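Local coordinates for protein fanconi-associated nuclease 1 homolog (PDB 5Y7Q) that is a bacterial homolog of Fanconi-associated nuclease 1, a multidomain protein with helix-turn-helix, SAP and VRR-NUC regions, captured here with bound DNA, at residues L94-K99 against E182-L187; Q81-R86 against A110-L115; D122-L127 against A170-E175. All coordinates share one frame; numbering follows the deposited sequence.

Contact 1 of 3, residues L94-K99 against E182-L187; sequences LFREGK and EPVYEL. With nucleotides of chain D.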
# COMPACT_ATOMS: atom_id res chain seq x y z
N LEU A 94 -17.68 -20.10 3.34
CA LEU A 94 -18.44 -21.15 4.03
C LEU A 94 -19.01 -20.64 5.35
O LEU A 94 -18.28 -20.04 6.15
CB LEU A 94 -17.55 -22.35 4.31
CG LEU A 94 -16.92 -23.04 3.10
CD1 LEU A 94 -15.71 -23.88 3.56
CD2 LEU A 94 -17.96 -23.90 2.35
N PHE A 95 -20.30 -20.88 5.58
CA PHE A 95 -20.97 -20.37 6.77
C PHE A 95 -21.89 -21.43 7.36
O PHE A 95 -22.45 -22.26 6.64
CB PHE A 95 -21.77 -19.10 6.46
CG PHE A 95 -20.94 -18.02 5.86
CD1 PHE A 95 -20.89 -17.84 4.49
CD2 PHE A 95 -20.13 -17.22 6.66
CE1 PHE A 95 -20.10 -16.87 3.93
CE2 PHE A 95 -19.34 -16.25 6.10
CZ PHE A 95 -19.33 -16.07 4.74
N ARG A 96 -22.02 -21.41 8.68
CA ARG A 96 -22.97 -22.25 9.40
C ARG A 96 -24.21 -21.43 9.68
O ARG A 96 -24.11 -20.28 10.10
CB ARG A 96 -22.39 -22.73 10.73
CG ARG A 96 -21.12 -23.55 10.67
CD ARG A 96 -20.53 -23.69 12.07
NE ARG A 96 -21.47 -24.21 13.07
CZ ARG A 96 -21.26 -25.29 13.84
NH1 ARG A 96 -20.12 -25.98 13.75
NH2 ARG A 96 -22.18 -25.66 14.72
N GLU A 97 -25.38 -22.03 9.49
CA GLU A 97 -26.63 -21.28 9.64
C GLU A 97 -26.67 -20.46 10.93
O GLU A 97 -27.13 -19.31 10.94
CB GLU A 97 -27.82 -22.25 9.59
CG GLU A 97 -29.16 -21.56 9.61
CD GLU A 97 -30.30 -22.52 9.34
OE1 GLU A 97 -31.04 -22.85 10.29
OE2 GLU A 97 -30.44 -22.95 8.17
N GLY A 98 -26.16 -21.02 12.04
CA GLY A 98 -26.27 -20.36 13.32
C GLY A 98 -25.42 -19.11 13.42
O GLY A 98 -25.76 -18.17 14.14
N LYS A 99 -24.30 -19.08 12.70
CA LYS A 99 -23.49 -17.88 12.66
C LYS A 99 -24.06 -16.83 11.71
O LYS A 99 -23.57 -15.69 11.69
CB LYS A 99 -22.05 -18.27 12.30
CG LYS A 99 -21.33 -18.96 13.47
CD LYS A 99 -19.81 -18.91 13.31
CE LYS A 99 -19.10 -19.09 14.66
NZ LYS A 99 -17.61 -18.86 14.57
N GLU A 182 -26.55 -28.66 12.38
CA GLU A 182 -26.57 -27.30 11.83
C GLU A 182 -26.14 -27.28 10.36
O GLU A 182 -24.97 -27.60 10.06
CB GLU A 182 -25.66 -26.40 12.66
CG GLU A 182 -25.89 -24.91 12.50
CD GLU A 182 -25.11 -24.12 13.54
OE1 GLU A 182 -24.98 -24.62 14.68
OE2 GLU A 182 -24.60 -23.01 13.22
N PRO A 183 -27.00 -26.89 9.42
CA PRO A 183 -26.60 -26.87 8.01
C PRO A 183 -25.49 -25.86 7.73
O PRO A 183 -25.17 -24.98 8.54
CB PRO A 183 -27.88 -26.49 7.27
CG PRO A 183 -28.74 -25.87 8.29
CD PRO A 183 -28.41 -26.52 9.59
N VAL A 184 -24.90 -26.00 6.55
CA VAL A 184 -23.73 -25.23 6.15
C VAL A 184 -23.93 -24.75 4.72
O VAL A 184 -24.16 -25.56 3.82
CB VAL A 184 -22.45 -26.08 6.28
CG1 VAL A 184 -21.38 -25.50 5.42
CG2 VAL A 184 -21.99 -26.11 7.73
N TYR A 185 -23.83 -23.44 4.50
CA TYR A 185 -24.00 -22.83 3.19
C TYR A 185 -22.66 -22.39 2.61
O TYR A 185 -21.75 -21.99 3.35
CB TYR A 185 -24.94 -21.62 3.29
CG TYR A 185 -26.27 -21.96 3.95
CD1 TYR A 185 -27.27 -22.60 3.24
CD2 TYR A 185 -26.50 -21.67 5.28
CE1 TYR A 185 -28.47 -22.92 3.83
CE2 TYR A 185 -27.70 -21.97 5.87
CZ TYR A 185 -28.68 -22.60 5.15
OH TYR A 185 -29.88 -22.92 5.75
N GLU A 186 -22.54 -22.50 1.29
CA GLU A 186 -21.37 -22.04 0.56
C GLU A 186 -21.80 -21.02 -0.50
O GLU A 186 -22.63 -21.34 -1.37
CB GLU A 186 -20.61 -23.19 -0.10
CG GLU A 186 -19.39 -22.72 -0.91
CD GLU A 186 -18.67 -23.84 -1.64
OE1 GLU A 186 -19.26 -24.45 -2.58
OE2 GLU A 186 -17.50 -24.12 -1.28
N LEU A 187 -21.19 -19.83 -0.46
CA LEU A 187 -21.41 -18.80 -1.47
C LEU A 187 -20.66 -19.14 -2.76
O LEU A 187 -19.49 -19.52 -2.72
CB LEU A 187 -20.93 -17.48 -0.90
CG LEU A 187 -21.06 -16.12 -1.52
CD1 LEU A 187 -22.51 -15.80 -1.86
CD2 LEU A 187 -20.54 -15.23 -0.39
P DC D 19 -18.17 -20.05 18.86
OP1 DC D 19 -18.62 -20.91 17.74
OP2 DC D 19 -18.73 -20.18 20.22
O5' DC D 19 -16.59 -20.26 18.96
C5' DC D 19 -15.79 -19.91 17.86
C4' DC D 19 -14.36 -20.31 18.09
O4' DC D 19 -13.69 -19.34 18.93
C3' DC D 19 -14.17 -21.66 18.77
O3' DC D 19 -13.04 -22.27 18.21
C2' DC D 19 -13.93 -21.27 20.23
C1' DC D 19 -13.15 -19.98 20.07
N1 DC D 19 -13.31 -19.05 21.20
C2 DC D 19 -12.28 -18.17 21.49
O2 DC D 19 -11.25 -18.22 20.81
N3 DC D 19 -12.43 -17.29 22.50
C4 DC D 19 -13.57 -17.28 23.20
N4 DC D 19 -13.68 -16.40 24.21
C5 DC D 19 -14.64 -18.18 22.91
C6 DC D 19 -14.47 -19.03 21.91

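Contact 2 of 3, residues Q81-R86 against A110-L115; sequences QALLVR and AAVQPL. With nucleotides of chain B.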
# COMPACT_ATOMS: atom_id res chain seq x y z
N GLN A 81 -31.76 -10.52 -0.44
CA GLN A 81 -30.72 -9.55 -0.75
C GLN A 81 -29.81 -9.31 0.46
O GLN A 81 -28.58 -9.44 0.36
CB GLN A 81 -31.35 -8.23 -1.20
CG GLN A 81 -31.97 -8.24 -2.58
CD GLN A 81 -32.52 -6.89 -2.98
OE1 GLN A 81 -33.09 -6.19 -2.15
NE2 GLN A 81 -32.37 -6.51 -4.24
N ALA A 82 -30.41 -9.02 1.62
CA ALA A 82 -29.65 -8.70 2.83
C ALA A 82 -28.75 -9.85 3.24
O ALA A 82 -27.57 -9.65 3.56
CB ALA A 82 -30.60 -8.35 3.97
N LEU A 83 -29.30 -11.07 3.23
CA LEU A 83 -28.50 -12.23 3.59
C LEU A 83 -27.31 -12.36 2.67
O LEU A 83 -26.18 -12.59 3.13
CB LEU A 83 -29.34 -13.49 3.53
CG LEU A 83 -28.49 -14.68 3.95
CD1 LEU A 83 -27.99 -14.44 5.37
CD2 LEU A 83 -29.31 -15.98 3.84
N LEU A 84 -27.54 -12.16 1.37
CA LEU A 84 -26.43 -12.24 0.42
C LEU A 84 -25.33 -11.28 0.82
O LEU A 84 -24.16 -11.68 0.99
CB LEU A 84 -26.90 -11.91 -0.99
CG LEU A 84 -25.84 -12.33 -1.99
CD1 LEU A 84 -25.44 -13.77 -1.69
CD2 LEU A 84 -26.37 -12.22 -3.40
N VAL A 85 -25.68 -10.01 0.99
CA VAL A 85 -24.64 -9.03 1.23
C VAL A 85 -23.88 -9.36 2.50
O VAL A 85 -22.64 -9.26 2.55
CB VAL A 85 -25.27 -7.63 1.25
CG1 VAL A 85 -24.26 -6.62 1.65
CG2 VAL A 85 -25.79 -7.31 -0.15
N ARG A 86 -24.60 -9.85 3.52
CA ARG A 86 -23.92 -10.31 4.73
C ARG A 86 -22.88 -11.38 4.41
O ARG A 86 -21.75 -11.30 4.90
CB ARG A 86 -24.93 -10.82 5.74
CG ARG A 86 -25.80 -9.75 6.29
CD ARG A 86 -25.02 -8.68 6.95
NE ARG A 86 -25.91 -7.98 7.87
CZ ARG A 86 -25.54 -7.10 8.79
NH1 ARG A 86 -24.26 -6.79 8.93
NH2 ARG A 86 -26.45 -6.54 9.59
N ALA A 110 -35.42 -19.48 5.65
CA ALA A 110 -36.35 -18.82 4.74
C ALA A 110 -35.63 -17.84 3.83
O ALA A 110 -35.74 -17.91 2.60
CB ALA A 110 -37.46 -18.13 5.52
N ALA A 111 -34.82 -16.94 4.40
CA ALA A 111 -34.19 -15.92 3.57
C ALA A 111 -33.18 -16.51 2.59
O ALA A 111 -32.88 -15.89 1.56
CB ALA A 111 -33.51 -14.86 4.45
N VAL A 112 -32.64 -17.69 2.89
CA VAL A 112 -31.64 -18.25 1.99
C VAL A 112 -32.27 -19.03 0.84
O VAL A 112 -31.60 -19.20 -0.20
CB VAL A 112 -30.64 -19.12 2.77
CG1 VAL A 112 -31.21 -20.51 3.03
CG2 VAL A 112 -29.32 -19.20 2.02
N GLN A 113 -33.52 -19.52 0.96
CA GLN A 113 -34.09 -20.36 -0.10
C GLN A 113 -34.02 -19.75 -1.51
O GLN A 113 -33.58 -20.45 -2.44
CB GLN A 113 -35.53 -20.75 0.24
CG GLN A 113 -35.68 -21.54 1.54
CD GLN A 113 -34.96 -22.89 1.53
OE1 GLN A 113 -35.15 -23.74 0.64
NE2 GLN A 113 -34.16 -23.12 2.57
N PRO A 114 -34.41 -18.48 -1.75
CA PRO A 114 -34.33 -17.95 -3.12
C PRO A 114 -32.91 -17.91 -3.67
O PRO A 114 -32.72 -18.07 -4.88
CB PRO A 114 -34.94 -16.55 -3.01
CG PRO A 114 -35.64 -16.51 -1.72
CD PRO A 114 -34.88 -17.43 -0.82
N LEU A 115 -31.90 -17.72 -2.79
CA LEU A 115 -30.49 -17.79 -3.20
C LEU A 115 -30.10 -19.21 -3.60
O LEU A 115 -29.34 -19.39 -4.56
CB LEU A 115 -29.58 -17.29 -2.07
CG LEU A 115 -29.94 -15.89 -1.56
CD1 LEU A 115 -29.14 -15.48 -0.36
CD2 LEU A 115 -29.79 -14.89 -2.69
P DG B 10 -24.58 -4.09 12.30
OP1 DG B 10 -25.85 -4.31 13.03
OP2 DG B 10 -24.38 -4.52 10.91
O5' DG B 10 -24.32 -2.53 12.44
C5' DG B 10 -24.35 -1.94 13.73
C4' DG B 10 -23.60 -0.65 13.72
O4' DG B 10 -22.19 -0.94 13.57
C3' DG B 10 -23.98 0.28 12.58
O3' DG B 10 -24.47 1.50 13.09
C2' DG B 10 -22.70 0.49 11.78
C1' DG B 10 -21.61 0.02 12.73
N9 DG B 10 -20.51 -0.59 12.02
C8 DG B 10 -20.59 -1.48 10.98
N7 DG B 10 -19.43 -1.86 10.53
C5 DG B 10 -18.52 -1.17 11.32
C6 DG B 10 -17.11 -1.17 11.30
O6 DG B 10 -16.34 -1.81 10.54
N1 DG B 10 -16.58 -0.32 12.28
C2 DG B 10 -17.34 0.45 13.16
N2 DG B 10 -16.67 1.20 14.03
N3 DG B 10 -18.65 0.45 13.18
C4 DG B 10 -19.18 -0.38 12.24

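Contact 3 of 3, residues D122-L127 against A170-E175; sequences DAQPTL and ARRLAE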
# COMPACT_ATOMS: atom_id res chain seq x y z
N ASP A 122 -24.81 -22.71 -2.54
CA ASP A 122 -24.95 -24.16 -2.38
C ASP A 122 -25.37 -24.44 -0.94
O ASP A 122 -24.72 -23.95 -0.00
CB ASP A 122 -23.61 -24.86 -2.64
CG ASP A 122 -23.50 -25.50 -4.03
OD1 ASP A 122 -24.51 -26.07 -4.52
OD2 ASP A 122 -22.37 -25.46 -4.59
N ALA A 123 -26.46 -25.18 -0.75
CA ALA A 123 -26.53 -25.96 0.49
C ALA A 123 -25.78 -27.26 0.27
O ALA A 123 -25.56 -27.68 -0.87
CB ALA A 123 -27.95 -26.20 0.94
N GLN A 124 -25.34 -27.86 1.36
CA GLN A 124 -24.61 -29.12 1.26
C GLN A 124 -23.54 -29.09 0.15
O GLN A 124 -23.67 -29.81 -0.85
CB GLN A 124 -25.58 -30.30 1.04
CG GLN A 124 -25.06 -31.67 1.53
CD GLN A 124 -26.08 -32.42 2.38
OE1 GLN A 124 -26.29 -32.09 3.55
NE2 GLN A 124 -26.72 -33.45 1.79
N PRO A 125 -22.51 -28.27 0.30
CA PRO A 125 -21.38 -28.32 -0.63
C PRO A 125 -20.47 -29.48 -0.27
O PRO A 125 -20.70 -30.22 0.68
CB PRO A 125 -20.66 -27.01 -0.35
CG PRO A 125 -20.85 -26.87 1.14
CD PRO A 125 -22.26 -27.32 1.40
N THR A 126 -19.38 -29.60 -1.03
CA THR A 126 -18.38 -30.62 -0.80
C THR A 126 -17.18 -29.99 -0.10
O THR A 126 -16.71 -28.92 -0.50
CB THR A 126 -17.96 -31.27 -2.11
OG1 THR A 126 -19.12 -31.82 -2.74
CG2 THR A 126 -16.97 -32.38 -1.85
N LEU A 127 -16.70 -30.64 0.96
CA LEU A 127 -15.73 -30.05 1.86
C LEU A 127 -14.45 -30.86 1.87
O LEU A 127 -14.48 -32.09 2.02
CB LEU A 127 -16.32 -29.93 3.27
CG LEU A 127 -17.53 -28.99 3.38
CD1 LEU A 127 -18.35 -29.19 4.67
CD2 LEU A 127 -17.09 -27.53 3.24
N ALA A 170 -12.72 -35.57 -0.31
CA ALA A 170 -13.71 -34.61 0.15
C ALA A 170 -15.11 -35.23 0.15
O ALA A 170 -15.41 -36.15 -0.61
CB ALA A 170 -13.68 -33.35 -0.71
N ARG A 171 -15.97 -34.71 1.03
CA ARG A 171 -17.29 -35.26 1.27
C ARG A 171 -18.25 -34.10 1.48
O ARG A 171 -17.84 -33.00 1.85
CB ARG A 171 -17.30 -36.20 2.49
CG ARG A 171 -16.29 -37.35 2.42
CD ARG A 171 -15.95 -37.97 3.80
NE ARG A 171 -15.20 -39.23 3.66
CZ ARG A 171 -15.09 -40.16 4.62
NH1 ARG A 171 -15.68 -39.98 5.80
NH2 ARG A 171 -14.39 -41.27 4.39
N ARG A 172 -19.54 -34.34 1.27
CA ARG A 172 -20.52 -33.41 1.80
C ARG A 172 -20.44 -33.44 3.32
O ARG A 172 -19.88 -34.36 3.92
CB ARG A 172 -21.95 -33.76 1.32
CG ARG A 172 -22.12 -34.08 -0.17
CD ARG A 172 -23.49 -34.72 -0.49
NE ARG A 172 -23.38 -36.04 -1.15
CZ ARG A 172 -23.97 -37.17 -0.73
NH1 ARG A 172 -24.74 -37.19 0.36
NH2 ARG A 172 -23.81 -38.31 -1.41
N LEU A 173 -20.98 -32.39 3.96
CA LEU A 173 -21.04 -32.39 5.42
C LEU A 173 -21.81 -33.59 5.95
O LEU A 173 -21.43 -34.18 6.98
CB LEU A 173 -21.67 -31.09 5.92
CG LEU A 173 -22.00 -31.02 7.43
CD1 LEU A 173 -20.81 -31.39 8.31
CD2 LEU A 173 -22.52 -29.64 7.84
N ALA A 174 -22.90 -33.97 5.28
CA ALA A 174 -23.68 -35.13 5.71
C ALA A 174 -22.85 -36.41 5.66
O ALA A 174 -23.03 -37.31 6.50
CB ALA A 174 -24.93 -35.28 4.85
N GLU A 175 -21.93 -36.52 4.70
CA GLU A 175 -21.05 -37.68 4.64
C GLU A 175 -19.90 -37.62 5.64
O GLU A 175 -19.24 -38.65 5.86
CB GLU A 175 -20.48 -37.84 3.23
CG GLU A 175 -21.49 -38.27 2.17
CD GLU A 175 -20.88 -38.33 0.78
OE1 GLU A 175 -20.77 -39.46 0.23
OE2 GLU A 175 -20.50 -37.25 0.25

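Contact 1 of 3, residues L94-K99 against E182-L187
Phe95 and Tyr185 form the hydrogen-bonded pair of a short antiparallel ladder: Phe95 N reaches Tyr185 O at 2.9 Å and Tyr185 N reaches Phe95 O at 2.8 Å. Beyond them Glu97 N extends the pairing to Pro183 O at 3.1 Å. The tight part lies where strand 94-96 turns into the 3-10 segment. Glu182 comes in across Arg96, so that OE1 sits at the edge of the guanidinium, 3.0 Å from Arg96 NH2, in a salt bridge whose two planes stand 83° apart. The other oxygen, OE2, accepts from Gly98 N at 2.8 Å and only weakly from Arg96 NE, so one carboxylate joins a side chain to the backbone of the turn. Glu97, with CG anti to its backbone N (chi1 -175°), lies obliquely past Tyr185, and its OE2 accepts a hydrogen bond from Tyr185 OH at the ring edge, with carboxylate and ring nearly coplanar (16°). Leu94 is paired more loosely, its CD2 merely running alongside Glu186 CB at 3.7 Å. The solvent side belongs to Lys99, whose extended chain leaves the strands and brings CE within 3.6 Å of OP1 of DC19 of chain D. Leu94 and Val184 touch helix 129-135, while Phe95 packs on helix 78-89 and Tyr185 on helix 108-118; strand 184-187 stands between 94-96 and 121-123.

Contact 2 of 3, residues Q81-R86 against A110-L115
Leu83 and Val112 meet where two helices cross almost perpendicularly, their axes 9.0 Å apart at an angle of 83°. No hydrogen bond links the segments, and the join is made by apolar side-chain carbons of buried residues. Leu83 carries most of it from helix 78-89. With CG anti to the backbone N (chi1 -179°), it leans out toward helix 108-118, and a single methyl, CD2, does the touching. That methyl arrives at a slant against the Val112 side chain, 3.6 Å from CB and 3.7 Å from CG2. It also faces CB of Ala111 at 4.4 Å, and it meets Leu115 CD1 at 4.2 Å. Leu115 points back the other way: its CD1 lies beside Leu83 and reaches on to Leu84 CB at 4.3 Å, so the two leucines of 81-86 share one methyl from the partner helix. Arg86 takes no part in this apolar seam. Its chain is bent at chi2 (-59°), and the edge of its guanidinium is presented to DG10 of chain B, NH1 and NH2 both donating to OP2, at 3.0 and 3.2 Å. Glu104 forms a salt bridge with Arg86 NH2, and Tyr43 makes a cation-pi contact with the arginine. Near-orthogonal helices with an apolar seam, backed by strand 184-187, are consistent with a helix-turn-helix domain whose helices pack on the three-stranded sheet.

Contact 3 of 3, residues D122-L127 against A170-E175
Leu127 and Arg171 pair in a small two-stranded antiparallel ribbon in the SAP-like part, closing off helices 129-135, 138-144 and 156-163 between its strands. Leu127 N donates to Arg171 O at 2.8 Å, and Arg171 N returns a longer bond to Leu127 O at 3.2 Å; both donors stand out of the carbonyl plane they approach. The ribbon is short, and side chains on its flanks add to the contact. Thr126 sets CG2 against Ala170 CB at 3.6 Å, an apolar touch at the exposed margin. On the buried side Leu127 and Leu173 run side by side, pointing the same way, with Leu127 CD1 4.0 Å from Leu173 CB. Further along, Pro125 O receives a CA-H...O contact from Arg172 CA at 3.4 Å. Gln124, exposed and bent at chi2 (132°), swings over this end of the partner segment: its CG lies 3.8 Å from Arg172 CB, and its amide reaches past the arginine to the methyl of Ala174. Leu173 also packs on Val184, and Pro125 on Glu186, which ties the ribbon to strand 184-187. The turn into 173-175 is held from within by Glu175, whose OE2 accepts from Arg172 N at 3.2 Å. The same oxygen lies over one face of the Arg172 guanidinium, 3.4 Å from NE, where the attraction is of charge alone.

In the fold
Strand 184-187 joins the three contacts. In contact 1 it pairs with strand 94-96; along its other edge it bonds to strand 121-123, where contact 3 begins. The centres of contacts 1 and 3 lie about 11 Å apart, those of contacts 1 and 2 about 12 Å, and those of contacts 2 and 3 about 20 Å without touching. Leu187 packs on Leu84 and Tyr185 on Val112 of the helix pair. Along the chain, contacts 1 and 2 interleave, whereas contact 3 is nested inside the loop closed by contact 1. Helices between 127 and 171 thus lie between strands 121-123 and 184-187 in sequence, consistent with the shared sheet tying SAP and helix-turn-helix parts together.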